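Local coordinates for protein SUMO-1 cysteine protease S273R (African swine fever virus pig/Kenya/KEN-50/1950, PDB 6LJ9) that probably cleaves the viral polyprotein precursors pp220 and pp62 into core-shell proteins as a cysteine protease, and also counters host innate immune responses, at residues Phe76-Leu88 / Glu261-Ala273. Sequence-based numbering, arbitrary orientation.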
# COMPACT_ATOMS: atom_id res chain seq x y z
N PHE B 76 18.57 5.35 -8.46
CA PHE B 76 18.39 4.93 -9.84
C PHE B 76 17.82 3.52 -9.87
O PHE B 76 17.89 2.77 -8.90
CB PHE B 76 19.72 4.96 -10.62
CG PHE B 76 20.20 6.34 -10.94
CD1 PHE B 76 20.93 7.07 -10.02
CD2 PHE B 76 19.93 6.91 -12.18
CE1 PHE B 76 21.38 8.34 -10.32
CE2 PHE B 76 20.38 8.18 -12.48
CZ PHE B 76 21.10 8.90 -11.55
N LYS B 77 17.24 3.17 -11.02
CA LYS B 77 16.78 1.80 -11.22
C LYS B 77 17.98 0.88 -11.43
O LYS B 77 19.11 1.32 -11.65
CB LYS B 77 15.82 1.73 -12.41
CG LYS B 77 14.48 2.40 -12.15
CD LYS B 77 13.59 2.35 -13.38
CE LYS B 77 12.20 2.91 -13.08
NZ LYS B 77 11.36 3.02 -14.30
N ALA B 78 17.72 -0.42 -11.37
CA ALA B 78 18.79 -1.40 -11.49
C ALA B 78 19.38 -1.38 -12.90
O ALA B 78 18.68 -1.09 -13.87
CB ALA B 78 18.27 -2.80 -11.16
N PRO B 79 20.67 -1.68 -13.03
CA PRO B 79 21.25 -1.79 -14.37
C PRO B 79 20.82 -3.07 -15.05
O PRO B 79 20.60 -4.11 -14.42
CB PRO B 79 22.76 -1.79 -14.09
CG PRO B 79 22.88 -2.38 -12.73
CD PRO B 79 21.67 -1.90 -11.97
N GLY B 80 20.68 -3.00 -16.38
CA GLY B 80 20.26 -4.14 -17.15
C GLY B 80 20.01 -3.81 -18.61
O GLY B 80 20.10 -2.65 -19.04
N PRO B 81 19.70 -4.84 -19.41
CA PRO B 81 19.44 -4.62 -20.84
C PRO B 81 18.19 -3.78 -21.08
O PRO B 81 17.11 -4.32 -21.30
CB PRO B 81 19.28 -6.04 -21.38
CG PRO B 81 18.87 -6.86 -20.20
CD PRO B 81 19.57 -6.25 -19.02
N ARG B 82 18.35 -2.46 -21.03
CA ARG B 82 17.20 -1.56 -21.16
C ARG B 82 16.80 -1.37 -22.62
O ARG B 82 15.61 -1.35 -22.94
CB ARG B 82 17.52 -0.21 -20.52
CG ARG B 82 16.46 0.85 -20.74
CD ARG B 82 16.99 2.23 -20.39
NE ARG B 82 16.08 3.29 -20.83
CZ ARG B 82 15.20 3.90 -20.04
NH1 ARG B 82 15.10 3.56 -18.77
NH2 ARG B 82 14.42 4.85 -20.53
N ASN B 83 17.78 -1.24 -23.52
CA ASN B 83 17.50 -0.94 -24.93
C ASN B 83 18.05 -2.02 -25.86
O ASN B 83 18.31 -1.74 -27.04
CB ASN B 83 18.06 0.43 -25.30
CG ASN B 83 17.20 1.56 -24.80
OD1 ASN B 83 15.99 1.59 -25.04
ND2 ASN B 83 17.81 2.49 -24.08
N ASN B 84 18.23 -3.23 -25.36
CA ASN B 84 18.53 -4.39 -26.19
C ASN B 84 17.72 -5.56 -25.68
O ASN B 84 17.08 -5.49 -24.63
CB ASN B 84 20.04 -4.71 -26.19
CG ASN B 84 20.56 -5.05 -24.82
OD1 ASN B 84 20.52 -6.21 -24.39
ND2 ASN B 84 21.09 -4.06 -24.11
N THR B 85 17.73 -6.65 -26.44
CA THR B 85 16.91 -7.82 -26.13
C THR B 85 17.69 -8.88 -25.35
O THR B 85 17.25 -10.04 -25.28
CB THR B 85 16.32 -8.39 -27.42
OG1 THR B 85 15.18 -9.20 -27.11
CG2 THR B 85 17.34 -9.22 -28.17
N GLY B 86 18.82 -8.51 -24.76
CA GLY B 86 19.61 -9.47 -24.00
C GLY B 86 18.82 -10.08 -22.86
O GLY B 86 17.91 -9.46 -22.30
N LEU B 87 19.17 -11.32 -22.52
CA LEU B 87 18.43 -12.06 -21.51
C LEU B 87 18.71 -11.51 -20.12
O LEU B 87 19.83 -11.07 -19.81
CB LEU B 87 18.78 -13.54 -21.56
CG LEU B 87 18.61 -14.26 -22.90
CD1 LEU B 87 18.65 -15.77 -22.70
CD2 LEU B 87 17.32 -13.84 -23.58
N LEU B 88 17.69 -11.55 -19.28
CA LEU B 88 17.81 -11.11 -17.90
C LEU B 88 18.56 -12.14 -17.07
O LEU B 88 18.38 -13.35 -17.25
CB LEU B 88 16.42 -10.86 -17.30
CG LEU B 88 15.93 -9.42 -17.25
CD1 LEU B 88 16.11 -8.73 -18.59
CD2 LEU B 88 14.48 -9.36 -16.82
N GLU B 261 5.21 -4.96 -26.46
CA GLU B 261 4.90 -4.28 -25.21
C GLU B 261 5.90 -4.63 -24.11
O GLU B 261 6.21 -3.78 -23.26
CB GLU B 261 3.48 -4.64 -24.76
CG GLU B 261 2.51 -3.47 -24.77
CD GLU B 261 1.08 -3.92 -24.54
OE1 GLU B 261 0.64 -4.88 -25.21
OE2 GLU B 261 0.40 -3.32 -23.68
N MSE B 262 6.42 -5.85 -24.12
CA MSE B 262 7.38 -6.27 -23.10
C MSE B 262 8.77 -5.72 -23.38
O MSE B 262 9.55 -5.48 -22.45
CB MSE B 262 7.42 -7.79 -23.00
CG MSE B 262 6.09 -8.41 -22.58
SE MSE B 262 5.55 -7.93 -20.77
CE MSE B 262 4.48 -6.34 -21.15
N TYR B 263 9.09 -5.53 -24.66
CA TYR B 263 10.36 -4.90 -25.00
C TYR B 263 10.37 -3.44 -24.57
O TYR B 263 11.40 -2.92 -24.11
CB TYR B 263 10.63 -5.02 -26.50
CG TYR B 263 11.96 -4.43 -26.91
CD1 TYR B 263 13.15 -5.14 -26.71
CD2 TYR B 263 12.04 -3.18 -27.51
CE1 TYR B 263 14.37 -4.61 -27.08
CE2 TYR B 263 13.26 -2.65 -27.89
CZ TYR B 263 14.42 -3.36 -27.68
OH TYR B 263 15.63 -2.84 -28.05
N LYS B 264 9.23 -2.76 -24.69
CA LYS B 264 9.12 -1.40 -24.18
C LYS B 264 9.14 -1.38 -22.66
O LYS B 264 9.54 -0.37 -22.06
CB LYS B 264 7.84 -0.74 -24.70
CG LYS B 264 7.84 -0.48 -26.20
CD LYS B 264 6.53 0.15 -26.64
CE LYS B 264 6.53 0.44 -28.13
NZ LYS B 264 5.22 0.99 -28.59
N PHE B 265 8.72 -2.48 -22.02
CA PHE B 265 8.76 -2.56 -20.56
C PHE B 265 10.19 -2.60 -20.03
O PHE B 265 10.41 -2.31 -18.85
CB PHE B 265 7.98 -3.78 -20.09
CG PHE B 265 7.86 -3.88 -18.59
CD1 PHE B 265 7.23 -2.88 -17.87
CD2 PHE B 265 8.38 -4.97 -17.91
CE1 PHE B 265 7.12 -2.97 -16.49
CE2 PHE B 265 8.27 -5.06 -16.54
CZ PHE B 265 7.64 -4.06 -15.83
N ARG B 266 11.17 -2.95 -20.88
CA ARG B 266 12.56 -2.89 -20.47
C ARG B 266 12.97 -1.47 -20.09
O ARG B 266 13.80 -1.28 -19.19
CB ARG B 266 13.47 -3.42 -21.58
CG ARG B 266 13.33 -4.91 -21.85
CD ARG B 266 14.17 -5.31 -23.06
NE ARG B 266 14.17 -6.76 -23.27
CZ ARG B 266 15.13 -7.57 -22.85
NH1 ARG B 266 16.17 -7.09 -22.18
NH2 ARG B 266 15.06 -8.87 -23.09
N THR B 267 12.41 -0.47 -20.76
CA THR B 267 12.69 0.92 -20.41
C THR B 267 12.07 1.32 -19.08
O THR B 267 12.49 2.32 -18.49
CB THR B 267 12.21 1.86 -21.52
OG1 THR B 267 10.78 1.86 -21.56
CG2 THR B 267 12.74 1.40 -22.88
N HIS B 268 11.07 0.57 -18.61
CA HIS B 268 10.51 0.80 -17.29
C HIS B 268 11.29 0.10 -16.19
O HIS B 268 11.12 0.43 -15.01
CB HIS B 268 9.05 0.32 -17.24
CG HIS B 268 8.12 1.13 -18.08
ND1 HIS B 268 6.87 1.51 -17.64
CD2 HIS B 268 8.24 1.62 -19.33
CE1 HIS B 268 6.27 2.21 -18.59
NE2 HIS B 268 7.08 2.29 -19.63
N LEU B 269 12.14 -0.87 -16.54
CA LEU B 269 12.83 -1.69 -15.55
C LEU B 269 14.22 -1.17 -15.22
O LEU B 269 14.58 -1.06 -14.04
CB LEU B 269 12.93 -3.14 -16.06
CG LEU B 269 11.65 -3.97 -16.08
CD1 LEU B 269 11.88 -5.29 -16.82
CD2 LEU B 269 11.17 -4.23 -14.66
N PHE B 270 15.02 -0.86 -16.23
CA PHE B 270 16.44 -0.63 -16.05
C PHE B 270 16.81 0.82 -16.37
O PHE B 270 16.08 1.53 -17.07
CB PHE B 270 17.27 -1.57 -16.92
CG PHE B 270 16.87 -3.01 -16.81
CD1 PHE B 270 17.04 -3.70 -15.62
CD2 PHE B 270 16.32 -3.68 -17.89
CE1 PHE B 270 16.67 -5.02 -15.50
CE2 PHE B 270 15.95 -5.01 -17.78
CZ PHE B 270 16.12 -5.68 -16.59
N ARG B 271 17.95 1.23 -15.83
CA ARG B 271 18.52 2.54 -16.11
C ARG B 271 19.40 2.47 -17.35
O ARG B 271 19.72 1.40 -17.87
CB ARG B 271 19.32 3.04 -14.91
CG ARG B 271 20.50 2.16 -14.53
CD ARG B 271 21.45 2.89 -13.58
NE ARG B 271 22.60 2.07 -13.21
CZ ARG B 271 22.73 1.44 -12.04
NH1 ARG B 271 21.79 1.55 -11.12
NH2 ARG B 271 23.82 0.72 -11.80
N ILE B 272 19.81 3.64 -17.83
CA ILE B 272 20.66 3.75 -19.01
C ILE B 272 22.10 3.59 -18.55
O ILE B 272 22.73 4.55 -18.09
CB ILE B 272 20.44 5.07 -19.75
CG1 ILE B 272 18.94 5.29 -20.01
CG2 ILE B 272 21.21 5.09 -21.06
CD1 ILE B 272 18.59 6.69 -20.45
N ALA B 273 22.64 2.38 -18.67
CA ALA B 273 24.00 2.10 -18.24
C ALA B 273 24.62 0.98 -19.06
O ALA B 273 25.54 0.30 -18.61
CB ALA B 273 24.02 1.75 -16.76
O HOH W 1 15.11 -2.01 -11.67
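With CG anti to its carbonyl carbon (chi1 -68°) and the chain extended to NE, Arg266 leaves helix 259-269 for the 81-86 loop, while Arg82, its CG anti to the backbone N (chi1 173°), runs back past Phe270. The Arg266 guanidinium meets two carbonyls in its own plane: NH1 bonds Pro81 O on a lone pair at 3.1 Å, and NH1 and NH2 together grip Gly86 O end-on, NH1 at 2.9 Å. Thr85 CA covers one face, and Arg266 NE forms a salt bridge with Glu231, an outside partner that probably helps fix the rotation of the guanidinium. Arg82 NH1 donates to Phe270 O at 2.8 Å, nearly along the C=O axis; Thr267 CB lies over one guanidinium face and Ile272 over the other. The 76-88 segment packs along helix 259-269 and the chain after it, which belong to the Ulp1-type catalytic domain, and its last residue, Leu88, approaches the presumed nucleophile Cys232 to about 7 Å between side chains. Gly80 CA makes a CH-pi contact 3.8 Å from the Phe270 ring centroid, Leu269 CB backs the opposite face, and Leu88 CD1 reaches Phe270 CZ at 3.6 Å. At the start of the 76-88 segment, Lys77, extended beyond CG, places NZ 2.7 Å from His268 O, above the carbonyl plane, and NZ also bonds Ser12 O.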